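Local coordinates for transcriptional regulatory protein RcsB (Escherichia coli, PDB 5I4C) that serves as the DNA-binding response regulator of the Rcs phosphorelay, controlling genes for colanic acid capsule, biofilm formation, cell division and outer membrane proteins, here seen as its receiver domain, at residues Val15-Gly18 against Ile19-Ser22; Ile54-Leu57 against Ser58-Gly61; Lys72-Lys75 against Arg76-Ser80; Pro113-Leu116 against Pro117-Leu120. All blocks are in the same frame, centred on the assembly; numbering follows the deposited sequence.

All four contacts are local, and all belong to one receiver domain, a parallel five-stranded sheet with helices on both faces. Contacts 1 and 4 are neighbours, their centres about 11 Å apart: Ser22 OG probably hydrogen-bonds to Pro113 O at 2.7 Å, and Ile19 CG2 packs on Leu116 CD1 at 3.6 Å. Contact 2 holds Asp56, the predicted phosphorylation site, and meets contact 4 through Ile54 CG2 and Leu116 CD2, 3.9 Å apart. Contact 3 lies remote from the helix pair, its centre about 25 Å from that of contact 1 and about 15 Å from that of contact 2, whose strand precedes its helix in the chain.

Contact 1 (Val15-Gly18 against Ile19-Ser22); sequences VLFG and IRKS
Val15 to Ser22 form two turns of regular helix in which the amides of Ile19, Arg20, Lys21 and Ser22 bond to the carbonyls four residues back, from Ile19 N to Val15 O at 3.0 Å through to Ser22 N to Gly18 O. On a buried flank, Val15 and Ile19 lie side by side and point the same way, Val15 CG1 meeting Ile19 CD1 at 3.8 Å. Branched aliphatics suit this place, where Ile19 also reaches Ile8 of strand 4-9 and Leu116 of helix 112-124. The other flank is built around Phe17. Its CG stands anti to the backbone N (chi1 -180°), which sends the ring outward past the carbonyl side, where Lys21 CG folds back over one face, 4.0 Å from the ring centroid, as a CH-pi contact. Bends at chi2 and chi3 shape the lysine chain for this, and its NZ goes on to a salt bridge with Glu24. Arg20 NH1 approaches Phe17 CD1 obliquely at 3.7 Å, the guanidinium and ring planes being almost perpendicular at 86°. The arginine instead lays a guanidinium face against the backbone of Phe17, its charge being met by Glu34. Phe17 packs on Gly18 of the second subunit and Lys21 on Phe17 of that subunit; a glycine there offers a flat surface to a ring. Such an amphipathic helix, apolar toward the sheet, with Phe17 and charged side chains outward, is the first crossover of the beta-alpha-beta unit 4-9, 13-23, 29-35 in a CheY-like receiver domain, and here it also lines the interface between two subunits.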
ATOM      1  N   VAL A  15       0.276  -3.246  -1.241  1.00 23.91           N
ATOM      2  CA  VAL A  15       0.841  -2.786  -2.498  1.00 24.48           C
ATOM      3  C   VAL A  15       0.320  -3.642  -3.651  1.00 24.60           C
ATOM      4  O   VAL A  15      -0.125  -3.122  -4.708  1.00 23.60           O
ATOM      5  CB  VAL A  15       2.399  -2.766  -2.453  1.00 24.94           C
ATOM      6  CG1 VAL A  15       2.989  -2.424  -3.810  1.00 24.13           C
ATOM      7  CG2 VAL A  15       2.932  -1.792  -1.400  1.00 25.82           C
ATOM      8  N   LEU A  16       0.345  -4.947  -3.442  1.00 25.31           N
ATOM      9  CA  LEU A  16      -0.170  -5.869  -4.452  1.00 26.33           C
ATOM     10  C   LEU A  16      -1.672  -5.645  -4.734  1.00 26.48           C
ATOM     11  O   LEU A  16      -2.083  -5.657  -5.884  1.00 25.75           O
ATOM     12  CB  LEU A  16       0.123  -7.291  -4.065  1.00 27.95           C
ATOM     13  CG  LEU A  16       1.615  -7.643  -3.937  1.00 29.04           C
ATOM     14  CD1 LEU A  16       1.731  -9.069  -3.418  1.00 32.43           C
ATOM     15  CD2 LEU A  16       2.354  -7.420  -5.221  1.00 30.73           C
ATOM     16  N   PHE A  17      -2.460  -5.437  -3.691  1.00 24.23           N
ATOM     17  CA  PHE A  17      -3.887  -5.126  -3.824  1.00 24.08           C
ATOM     18  C   PHE A  17      -4.111  -3.897  -4.694  1.00 24.50           C
ATOM     19  O   PHE A  17      -4.933  -3.940  -5.626  1.00 24.52           O
ATOM     20  CB  PHE A  17      -4.472  -4.888  -2.423  1.00 24.43           C
ATOM     21  CG  PHE A  17      -5.923  -4.570  -2.414  1.00 25.72           C
ATOM     22  CD1 PHE A  17      -6.856  -5.555  -2.576  1.00 28.60           C
ATOM     23  CD2 PHE A  17      -6.349  -3.297  -2.293  1.00 25.84           C
ATOM     24  CE1 PHE A  17      -8.220  -5.229  -2.557  1.00 30.97           C
ATOM     25  CE2 PHE A  17      -7.679  -2.938  -2.332  1.00 27.47           C
ATOM     26  CZ  PHE A  17      -8.634  -3.918  -2.423  1.00 29.13           C
ATOM     27  N   GLY A  18      -3.420  -2.787  -4.381  1.00 24.57           N
ATOM     28  CA  GLY A  18      -3.599  -1.503  -5.120  1.00 25.81           C
ATOM     29  C   GLY A  18      -3.249  -1.659  -6.588  1.00 24.94           C
ATOM     30  O   GLY A  18      -3.992  -1.246  -7.463  1.00 25.72           O
ATOM     31  N   ILE A  19      -2.106  -2.309  -6.834  1.00 23.91           N
ATOM     32  CA  ILE A  19      -1.668  -2.592  -8.175  1.00 25.51           C
ATOM     33  C   ILE A  19      -2.696  -3.464  -8.924  1.00 26.53           C
ATOM     34  O   ILE A  19      -3.082  -3.141 -10.038  1.00 27.26           O
ATOM     35  CB  ILE A  19      -0.252  -3.205  -8.186  1.00 25.56           C
ATOM     36  CG1 ILE A  19       0.727  -2.129  -7.690  1.00 28.80           C
ATOM     37  CG2 ILE A  19       0.086  -3.630  -9.615  1.00 28.22           C
ATOM     38  CD1 ILE A  19       2.179  -2.553  -7.569  1.00 29.27           C
ATOM     39  N   ARG A  20      -3.180  -4.522  -8.299  1.00 27.30           N
ATOM     40  CA  ARG A  20      -4.181  -5.386  -8.978  1.00 30.70           C
ATOM     41  C   ARG A  20      -5.473  -4.583  -9.326  1.00 30.35           C
ATOM     42  O   ARG A  20      -6.007  -4.738 -10.430  1.00 30.28           O
ATOM     43  CB  ARG A  20      -4.450  -6.629  -8.121  1.00 32.25           C
ATOM     44  CG  ARG A  20      -5.535  -7.563  -8.580  1.00 36.95           C
ATOM     45  CD  ARG A  20      -6.005  -8.441  -7.380  1.00 40.45           C
ATOM     46  NE  ARG A  20      -4.861  -8.771  -6.530  1.00 39.91           N
ATOM     47  CZ  ARG A  20      -4.888  -8.826  -5.186  1.00 45.52           C
ATOM     48  NH1 ARG A  20      -6.031  -8.629  -4.483  1.00 44.43           N
ATOM     49  NH2 ARG A  20      -3.735  -9.038  -4.511  1.00 42.98           N
ATOM     50  N   LYS A  21      -5.936  -3.731  -8.410  1.00 29.44           N
ATOM     51  CA  LYS A  21      -7.098  -2.923  -8.600  1.00 32.90           C
ATOM     52  C   LYS A  21      -6.908  -1.962  -9.756  1.00 32.46           C
ATOM     53  O   LYS A  21      -7.779  -1.789 -10.580  1.00 34.92           O
ATOM     54  CB  LYS A  21      -7.399  -2.125  -7.347  1.00 36.64           C
ATOM     55  CG  LYS A  21      -7.994  -2.862  -6.169  1.00 40.82           C
ATOM     56  CD  LYS A  21      -9.267  -3.657  -6.512  1.00 48.09           C
ATOM     57  CE  LYS A  21      -8.886  -5.116  -6.777  1.00 52.80           C
ATOM     58  NZ  LYS A  21     -10.110  -5.960  -6.733  1.00 57.95           N
ATOM     59  N   SER A  22      -5.731  -1.407  -9.888  1.00 29.99           N
ATOM     60  CA  SER A  22      -5.462  -0.501 -10.965  1.00 32.03           C
ATOM     61  C   SER A  22      -5.400  -1.265 -12.318  1.00 32.58           C
ATOM     62  O   SER A  22      -5.994  -0.862 -13.347  1.00 32.67           O
ATOM     63  CB  SER A  22      -4.166   0.266 -10.700  1.00 32.11           C
ATOM     64  OG  SER A  22      -3.809   0.829 -11.969  1.00 36.50           O
TER

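Contact 2 (Ile54-Leu57 against Ser58-Gly61); sequences ITDL and SMPG
Asp56 and Ser58 meet at the C-terminal edge of the sheet, where the chain passes from strand 52-56 into a loop and Ser58 N gives a hydrogen bond of 2.9 Å to Asp56 OD2. The amide reaches the oxygen from above the carboxylate, 59° out of its plane, and the N-H...O angle of 149° leaves the bond somewhat bent. Asp56 CG is placed for this by lying beside its own carbonyl carbon (chi1 -168°), which turns the acid forward along the chain; OD2 then also comes within 3.4 Å of Ser58 CB. The other oxygen, OD1, forms a salt bridge with Lys109, and Asp10 lies close by. The tight, buried side continues with Thr55 and Met59. Thr55 OG1 donates to Asp56 O at 2.9 Å, so the hydroxyl spends its proton on the backbone, and Met59 crosses the threonine at about a right angle. A bend at chi3 swings Met59 CE to 3.8 Å from Thr55 OG1, and the flexible thioether chain suits the apolar ground beside Ala9 of strand 4-9. The solvent side is looser. Ser58 is exposed, as suits a small polar residue, and its OG comes no closer to residues 54-57 than 3.6 Å, at Leu57 C. Leu57 is a separate case, its side chain turned to pack on Val85 of strand 82-87. An aspartate at the C-terminal edge of the central strand 52-56, gathered with acidic residues and a lysine, is the hallmark of the receiver-domain active site; Asp56 is the predicted phosphoacceptor, unphosphorylated here.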
ATOM      1  N   ILE A  54       6.968  -6.734 -12.557  1.00 22.29           N
ATOM      2  CA  ILE A  54       6.868  -5.498 -11.794  1.00 22.68           C
ATOM      3  C   ILE A  54       7.262  -5.809 -10.346  1.00 24.17           C
ATOM      4  O   ILE A  54       6.525  -6.491  -9.637  1.00 24.34           O
ATOM      5  CB  ILE A  54       5.462  -4.914 -11.878  1.00 22.77           C
ATOM      6  CG1 ILE A  54       5.066  -4.745 -13.336  1.00 24.59           C
ATOM      7  CG2 ILE A  54       5.381  -3.592 -11.132  1.00 24.47           C
ATOM      8  CD1 ILE A  54       3.593  -4.487 -13.547  1.00 25.96           C
ATOM      9  N   THR A  55       8.394  -5.305  -9.926  1.00 23.31           N
ATOM     10  CA  THR A  55       8.972  -5.803  -8.721  1.00 25.31           C
ATOM     11  C   THR A  55       9.608  -4.725  -7.814  1.00 25.13           C
ATOM     12  O   THR A  55      10.272  -3.786  -8.268  1.00 25.13           O
ATOM     13  CB  THR A  55      10.024  -6.931  -8.994  1.00 25.94           C
ATOM     14  OG1 THR A  55      10.409  -7.551  -7.745  1.00 28.36           O
ATOM     15  CG2 THR A  55      11.351  -6.358  -9.637  1.00 27.51           C
ATOM     16  N   ASP A  56       9.368  -4.873  -6.523  1.00 24.83           N
ATOM     17  CA  ASP A  56      10.124  -4.180  -5.483  1.00 28.47           C
ATOM     18  C   ASP A  56      11.568  -4.768  -5.407  1.00 28.69           C
ATOM     19  O   ASP A  56      11.786  -5.916  -5.791  1.00 27.16           O
ATOM     20  CB  ASP A  56       9.447  -4.406  -4.146  1.00 31.03           C
ATOM     21  CG  ASP A  56       9.980  -3.495  -3.073  1.00 35.93           C
ATOM     22  OD1 ASP A  56       9.847  -2.263  -3.174  1.00 45.26           O
ATOM     23  OD2 ASP A  56      10.539  -4.017  -2.136  1.00 40.18           O
ATOM     24  N   LEU A  57      12.530  -3.982  -4.969  1.00 30.46           N
ATOM     25  CA  LEU A  57      13.897  -4.472  -4.801  1.00 31.28           C
ATOM     26  C   LEU A  57      14.280  -4.902  -3.380  1.00 32.70           C
ATOM     27  O   LEU A  57      15.425  -5.283  -3.176  1.00 30.18           O
ATOM     28  CB  LEU A  57      14.841  -3.403  -5.262  1.00 36.06           C
ATOM     29  CG  LEU A  57      14.824  -3.061  -6.768  1.00 37.28           C
ATOM     30  CD1 LEU A  57      15.849  -1.981  -7.021  1.00 39.31           C
ATOM     31  CD2 LEU A  57      15.118  -4.285  -7.622  1.00 38.08           C
ATOM     32  N   SER A  58      13.340  -4.875  -2.429  1.00 32.45           N
ATOM     33  CA  SER A  58      13.618  -5.183  -1.038  1.00 36.62           C
ATOM     34  C   SER A  58      12.854  -6.348  -0.386  1.00 39.16           C
ATOM     35  O   SER A  58      12.688  -6.365   0.841  1.00 44.86           O
ATOM     36  CB  SER A  58      13.326  -3.912  -0.197  1.00 39.33           C
ATOM     37  OG  SER A  58      14.485  -3.099  -0.297  1.00 44.11           O
ATOM     38  N   MET A  59      12.475  -7.341  -1.134  1.00 35.77           N
ATOM     39  CA  MET A  59      11.672  -8.443  -0.603  1.00 34.68           C
ATOM     40  C   MET A  59      12.524  -9.487   0.000  1.00 33.89           C
ATOM     41  O   MET A  59      13.671  -9.638  -0.406  1.00 29.30           O
ATOM     42  CB  MET A  59      10.982  -9.131  -1.741  1.00 36.07           C
ATOM     43  CG  MET A  59       9.940  -8.294  -2.449  1.00 40.56           C
ATOM     44  SD  MET A  59       9.142  -9.327  -3.693  1.00 41.85           S
ATOM     45  CE  MET A  59      10.596  -9.830  -4.659  1.00 35.64           C
ATOM     46  N   PRO A  60      11.960 -10.303   0.898  1.00 34.11           N
ATOM     47  CA  PRO A  60      12.732 -11.502   1.365  1.00 33.84           C
ATOM     48  C   PRO A  60      13.105 -12.401   0.187  1.00 30.49           C
ATOM     49  O   PRO A  60      12.416 -12.372  -0.840  1.00 29.75           O
ATOM     50  CB  PRO A  60      11.759 -12.217   2.311  1.00 35.39           C
ATOM     51  CG  PRO A  60      10.792 -11.137   2.743  1.00 39.10           C
ATOM     52  CD  PRO A  60      10.627 -10.229   1.529  1.00 37.43           C
ATOM     53  N   GLY A  61      14.193 -13.136   0.338  1.00 30.93           N
ATOM     54  CA  GLY A  61      14.661 -14.106  -0.651  1.00 31.55           C
ATOM     55  C   GLY A  61      16.112 -14.471  -0.354  1.00 33.73           C
ATOM     56  O   GLY A  61      16.995 -13.798  -0.822  1.00 34.38           O
TER

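Contact 3 (Lys72-Lys75 against Arg76-Ser80); sequences KYIK and RHFPS
Tyr73 and His77, one turn apart near the end of helix 67-77, stack their rings in an offset pair with centroids 4.0 Å apart and planes 24° from parallel. The histidine can be traced outward from its CB, which rests 3.5 Å from Tyr73 O, the same carbonyl that takes the His77 amide at 2.9 Å. CG lies beside the backbone N (chi1 -72°), turning the imidazole back over the preceding turn, and it meets Tyr73 CZ and CE1. CD2 goes deepest: it stands over the middle of the tyrosine ring, 3.2 Å from Tyr73 CZ, and at the edge of the imidazole, in its plane, lies Tyr73 O. NE2 hangs over Tyr73 CE2 at 3.3 Å, and on the far side CE1 and ND1 approach Tyr73 OH, which lies above the imidazole centre. A polar aromatic suits this exposed position, since it can cover a ring face yet meet water. The helix is the crossover of the beta-alpha-beta unit 52-56, 67-77, 82-87 of the CheY-like fold, and its inner side bears Ile74, which packs on Ile42 of helix 38-44 and Ile83 of strand 82-87. Ile74 CG2 also touches Phe78 CD2, 4.2 Å away. Phe78 is the first residue to leave helical backbone angles, although its amide still bonds to Ile74 O at 2.8 Å; its large ring packs on Leu45 and Pro46. Pro79, with no amide hydrogen to donate, suits the chain just past the helix, and its CA makes a CH...O contact of 3.2 Å with Lys75 O.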
ATOM      1  N   LYS A  72      20.282  -9.159 -11.538  1.00 32.54           N
ATOM      2  CA  LYS A  72      21.309  -9.918 -12.276  1.00 32.91           C
ATOM      3  C   LYS A  72      20.902 -11.357 -12.495  1.00 30.44           C
ATOM      4  O   LYS A  72      21.065 -11.904 -13.567  1.00 30.74           O
ATOM      5  CB  LYS A  72      22.617  -9.905 -11.490  1.00 36.23           C
ATOM      6  CG  LYS A  72      23.380  -8.619 -11.613  1.00 41.40           C
ATOM      7  CD  LYS A  72      24.639  -8.657 -10.736  1.00 46.04           C
ATOM      8  CE  LYS A  72      25.844  -8.324 -11.566  1.00 52.36           C
ATOM      9  NZ  LYS A  72      26.920  -7.920 -10.655  1.00 58.61           N
ATOM     10  N   TYR A  73      20.383 -11.981 -11.474  1.00 29.51           N
ATOM     11  CA  TYR A  73      19.814 -13.314 -11.600  1.00 28.76           C
ATOM     12  C   TYR A  73      18.741 -13.384 -12.715  1.00 27.18           C
ATOM     13  O   TYR A  73      18.828 -14.229 -13.629  1.00 25.18           O
ATOM     14  CB  TYR A  73      19.280 -13.828 -10.240  1.00 29.63           C
ATOM     15  CG  TYR A  73      18.887 -15.273 -10.319  1.00 31.49           C
ATOM     16  CD1 TYR A  73      17.659 -15.638 -10.880  1.00 31.87           C
ATOM     17  CD2 TYR A  73      19.800 -16.304  -9.996  1.00 33.89           C
ATOM     18  CE1 TYR A  73      17.312 -16.959 -11.080  1.00 31.30           C
ATOM     19  CE2 TYR A  73      19.429 -17.652 -10.146  1.00 35.32           C
ATOM     20  CZ  TYR A  73      18.190 -17.964 -10.688  1.00 33.74           C
ATOM     21  OH  TYR A  73      17.768 -19.218 -10.910  1.00 34.88           O
ATOM     22  N   ILE A  74      17.766 -12.495 -12.662  1.00 26.20           N
ATOM     23  CA  ILE A  74      16.644 -12.498 -13.649  1.00 26.28           C
ATOM     24  C   ILE A  74      17.131 -12.182 -15.065  1.00 27.52           C
ATOM     25  O   ILE A  74      16.684 -12.830 -16.050  1.00 26.77           O
ATOM     26  CB  ILE A  74      15.527 -11.541 -13.218  1.00 27.54           C
ATOM     27  CG1 ILE A  74      14.943 -12.030 -11.894  1.00 28.80           C
ATOM     28  CG2 ILE A  74      14.412 -11.507 -14.249  1.00 26.38           C
ATOM     29  CD1 ILE A  74      14.062 -11.072 -11.223  1.00 30.94           C
ATOM     30  N   LYS A  75      18.037 -11.212 -15.205  1.00 27.42           N
ATOM     31  CA  LYS A  75      18.540 -10.881 -16.537  1.00 31.20           C
ATOM     32  C   LYS A  75      19.246 -12.021 -17.174  1.00 29.84           C
ATOM     33  O   LYS A  75      19.168 -12.183 -18.365  1.00 29.31           O
ATOM     34  CB  LYS A  75      19.511  -9.716 -16.571  1.00 36.18           C
ATOM     35  CG  LYS A  75      19.014  -8.391 -16.056  1.00 41.15           C
ATOM     36  CD  LYS A  75      17.759  -7.882 -16.734  1.00 48.80           C
ATOM     37  CE  LYS A  75      17.953  -7.358 -18.170  1.00 57.92           C
ATOM     38  NZ  LYS A  75      16.635  -6.791 -18.683  1.00 65.12           N
ATOM     39  N   ARG A  76      19.912 -12.822 -16.368  1.00 30.67           N
ATOM     40  CA  ARG A  76      20.668 -13.962 -16.887  1.00 32.94           C
ATOM     41  C   ARG A  76      19.772 -15.130 -17.188  1.00 30.80           C
ATOM     42  O   ARG A  76      19.905 -15.778 -18.222  1.00 30.56           O
ATOM     43  CB  ARG A  76      21.675 -14.300 -15.828  1.00 34.07           C
ATOM     44  CG  ARG A  76      22.587 -15.352 -16.201  1.00 37.20           C
ATOM     45  CD  ARG A  76      23.799 -15.304 -15.283  1.00 40.00           C
ATOM     46  NE  ARG A  76      24.371 -16.573 -15.582  1.00 41.59           N
ATOM     47  CZ  ARG A  76      24.059 -17.700 -14.950  1.00 44.52           C
ATOM     48  NH1 ARG A  76      23.322 -17.705 -13.862  1.00 41.91           N
ATOM     49  NH2 ARG A  76      24.588 -18.834 -15.384  1.00 46.96           N
ATOM     50  N   HIS A  77      18.882 -15.455 -16.253  1.00 28.40           N
ATOM     51  CA  HIS A  77      18.052 -16.657 -16.410  1.00 28.71           C
ATOM     52  C   HIS A  77      16.751 -16.452 -17.217  1.00 28.04           C
ATOM     53  O   HIS A  77      16.218 -17.408 -17.743  1.00 28.24           O
ATOM     54  CB  HIS A  77      17.685 -17.231 -15.024  1.00 30.37           C
ATOM     55  CG  HIS A  77      18.833 -17.880 -14.333  1.00 31.70           C
ATOM     56  ND1 HIS A  77      19.232 -19.174 -14.615  1.00 32.45           N
ATOM     57  CD2 HIS A  77      19.722 -17.399 -13.432  1.00 33.89           C
ATOM     58  CE1 HIS A  77      20.276 -19.476 -13.862  1.00 34.56           C
ATOM     59  NE2 HIS A  77      20.584 -18.427 -13.126  1.00 35.04           N
ATOM     60  N   PHE A  78      16.245 -15.242 -17.305  1.00 26.67           N
ATOM     61  CA  PHE A  78      15.011 -14.879 -18.048  1.00 27.81           C
ATOM     62  C   PHE A  78      15.356 -13.649 -18.910  1.00 28.40           C
ATOM     63  O   PHE A  78      14.862 -12.517 -18.692  1.00 27.59           O
ATOM     64  CB  PHE A  78      13.855 -14.609 -17.087  1.00 27.71           C
ATOM     65  CG  PHE A  78      13.648 -15.735 -16.077  1.00 28.56           C
ATOM     66  CD1 PHE A  78      12.979 -16.887 -16.444  1.00 31.56           C
ATOM     67  CD2 PHE A  78      14.163 -15.656 -14.828  1.00 28.10           C
ATOM     68  CE1 PHE A  78      12.791 -17.924 -15.539  1.00 33.03           C
ATOM     69  CE2 PHE A  78      13.984 -16.679 -13.924  1.00 28.76           C
ATOM     70  CZ  PHE A  78      13.290 -17.791 -14.273  1.00 30.77           C
ATOM     71  N   PRO A  79      16.236 -13.837 -19.880  1.00 29.70           N
ATOM     72  CA  PRO A  79      16.773 -12.604 -20.520  1.00 32.19           C
ATOM     73  C   PRO A  79      15.813 -11.735 -21.359  1.00 33.70           C
ATOM     74  O   PRO A  79      16.131 -10.574 -21.579  1.00 37.97           O
ATOM     75  CB  PRO A  79      17.937 -13.116 -21.379  1.00 34.37           C
ATOM     76  CG  PRO A  79      17.609 -14.535 -21.630  1.00 33.70           C
ATOM     77  CD  PRO A  79      16.842 -15.056 -20.446  1.00 31.80           C
ATOM     78  N   SER A  80      14.663 -12.221 -21.780  1.00 31.63           N
ATOM     79  CA  SER A  80      13.681 -11.378 -22.479  1.00 32.82           C
ATOM     80  C   SER A  80      12.532 -10.885 -21.596  1.00 30.46           C
ATOM     81  O   SER A  80      11.628 -10.243 -22.085  1.00 34.54           O
ATOM     82  CB  SER A  80      13.136 -12.125 -23.648  1.00 34.41           C
ATOM     83  OG  SER A  80      14.224 -12.568 -24.433  1.00 38.50           O
TER

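Contact 4 (Pro113-Leu116 against Pro117-Leu120); sequences PTDL and PKAL
Leu116 and Pro117 meet at a kink in helix 112-124 where the backbone hydrogen bonds are interrupted. Proline has no amide hydrogen, so Pro113 O gets no bond from the turn above; Pro117 CD lies 3.3 Å from it instead, and Ser22 is its second partner. The break costs Pro113 O its helix bond and leaves Lys118 N with only a weak bond to Asp115 O. The i to i+4 pattern is regular again from Ala119 N to Asp115 O, at 2.9 Å and in the carbonyl plane. Leu120 N reaches Leu116 O at 2.8 Å, a nearly straight bond of 165°. Among the apolar contacts, Leu116 CB and Pro117 CD are pressed together at 3.3 Å, closer than carbons usually sit, as the proline ring occupies the space beside the preceding residue. Leu120 folds back over the turn below: its CG lies beside the backbone N (chi1 -67°), bringing that carbon to 3.2 Å from Leu116 O. Ala119 needs only a methyl on its buried side, where a small residue fits close to the sheet. Of the charged groups, Lys118 stays on the outer side. It runs extended as far as CE, past Thr114 O, and bends at its last torsion; its NZ remains 5.0 Å from Asp115 OD1, a separation at which any attraction is probably weak. Asp115 leans toward Val107 of strand 105-108. Leu120 faces Leu23, Pro117 covers Ser22 and Ala119 rests on Ile84 and Val107, so helix 112-124 lies beside helix 13-23 on the same face of the sheet, over strands 82-87 and 105-108.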
ATOM      1  N   PRO A 113      -0.451   2.962  -8.852  1.00 34.72           N
ATOM      2  CA  PRO A 113      -1.739   2.765  -9.503  1.00 35.59           C
ATOM      3  C   PRO A 113      -1.995   3.677 -10.662  1.00 35.86           C
ATOM      4  O   PRO A 113      -2.578   3.205 -11.619  1.00 37.62           O
ATOM      5  CB  PRO A 113      -2.771   3.056  -8.399  1.00 39.18           C
ATOM      6  CG  PRO A 113      -2.031   2.799  -7.109  1.00 38.93           C
ATOM      7  CD  PRO A 113      -0.583   3.158  -7.388  1.00 35.98           C
ATOM      8  N   THR A 114      -1.592   4.939 -10.571  1.00 35.47           N
ATOM      9  CA  THR A 114      -1.571   5.885 -11.697  1.00 37.36           C
ATOM     10  C   THR A 114      -0.436   5.700 -12.714  1.00 35.56           C
ATOM     11  O   THR A 114      -0.614   5.794 -13.940  1.00 36.03           O
ATOM     12  CB  THR A 114      -1.358   7.308 -11.169  1.00 41.31           C
ATOM     13  OG1 THR A 114      -2.156   7.488 -10.012  1.00 45.90           O
ATOM     14  CG2 THR A 114      -1.737   8.318 -12.234  1.00 44.78           C
ATOM     15  N   ASP A 115       0.758   5.449 -12.217  1.00 33.52           N
ATOM     16  CA  ASP A 115       1.929   5.497 -13.096  1.00 33.79           C
ATOM     17  C   ASP A 115       2.133   4.224 -13.824  1.00 34.25           C
ATOM     18  O   ASP A 115       2.687   4.273 -14.924  1.00 33.74           O
ATOM     19  CB  ASP A 115       3.200   5.849 -12.329  1.00 34.45           C
ATOM     20  CG  ASP A 115       3.158   7.248 -11.719  1.00 38.72           C
ATOM     21  OD1 ASP A 115       2.331   8.074 -12.192  1.00 42.77           O
ATOM     22  OD2 ASP A 115       3.918   7.523 -10.739  1.00 41.92           O
ATOM     23  N   LEU A 116       1.758   3.057 -13.258  1.00 33.33           N
ATOM     24  CA  LEU A 116       2.009   1.783 -13.963  1.00 32.65           C
ATOM     25  C   LEU A 116       1.352   1.633 -15.289  1.00 33.80           C
ATOM     26  O   LEU A 116       1.947   1.049 -16.195  1.00 32.50           O
ATOM     27  CB  LEU A 116       1.588   0.528 -13.198  1.00 34.34           C
ATOM     28  CG  LEU A 116       2.599  -0.068 -12.256  1.00 33.82           C
ATOM     29  CD1 LEU A 116       1.894  -1.220 -11.582  1.00 34.72           C
ATOM     30  CD2 LEU A 116       3.872  -0.542 -12.969  1.00 33.19           C
ATOM     31  N   PRO A 117       0.085   2.066 -15.391  1.00 33.35           N
ATOM     32  CA  PRO A 117      -0.536   1.961 -16.681  1.00 36.05           C
ATOM     33  C   PRO A 117       0.249   2.742 -17.748  1.00 35.64           C
ATOM     34  O   PRO A 117       0.393   2.270 -18.891  1.00 35.71           O
ATOM     35  CB  PRO A 117      -1.959   2.502 -16.424  1.00 37.37           C
ATOM     36  CG  PRO A 117      -2.182   2.117 -14.959  1.00 36.63           C
ATOM     37  CD  PRO A 117      -0.879   2.425 -14.343  1.00 35.10           C
ATOM     38  N   LYS A 118       0.838   3.851 -17.348  1.00 34.78           N
ATOM     39  CA  LYS A 118       1.576   4.661 -18.275  1.00 36.29           C
ATOM     40  C   LYS A 118       2.897   3.953 -18.576  1.00 34.50           C
ATOM     41  O   LYS A 118       3.337   3.947 -19.737  1.00 32.13           O
ATOM     42  CB  LYS A 118       1.871   6.067 -17.710  1.00 38.73           C
ATOM     43  CG  LYS A 118       0.687   6.928 -17.254  1.00 42.13           C
ATOM     44  CD  LYS A 118       1.289   8.141 -16.553  1.00 45.34           C
ATOM     45  CE  LYS A 118       0.286   9.188 -16.123  1.00 51.81           C
ATOM     46  NZ  LYS A 118       0.866  10.551 -16.333  1.00 56.57           N
ATOM     47  N   ALA A 119       3.538   3.363 -17.557  1.00 30.78           N
ATOM     48  CA  ALA A 119       4.790   2.639 -17.804  1.00 29.66           C
ATOM     49  C   ALA A 119       4.585   1.422 -18.740  1.00 30.24           C
ATOM     50  O   ALA A 119       5.391   1.142 -19.657  1.00 28.37           O
ATOM     51  CB  ALA A 119       5.404   2.223 -16.467  1.00 29.85           C
ATOM     52  N   LEU A 120       3.493   0.709 -18.505  1.00 30.11           N
ATOM     53  CA  LEU A 120       3.168  -0.443 -19.324  1.00 31.80           C
ATOM     54  C   LEU A 120       2.817  -0.049 -20.786  1.00 32.09           C
ATOM     55  O   LEU A 120       3.184  -0.769 -21.698  1.00 31.82           O
ATOM     56  CB  LEU A 120       2.017  -1.244 -18.712  1.00 31.49           C
ATOM     57  CG  LEU A 120       2.360  -1.929 -17.384  1.00 31.57           C
ATOM     58  CD1 LEU A 120       1.121  -2.683 -16.928  1.00 33.40           C
ATOM     59  CD2 LEU A 120       3.508  -2.885 -17.537  1.00 31.64           C
TER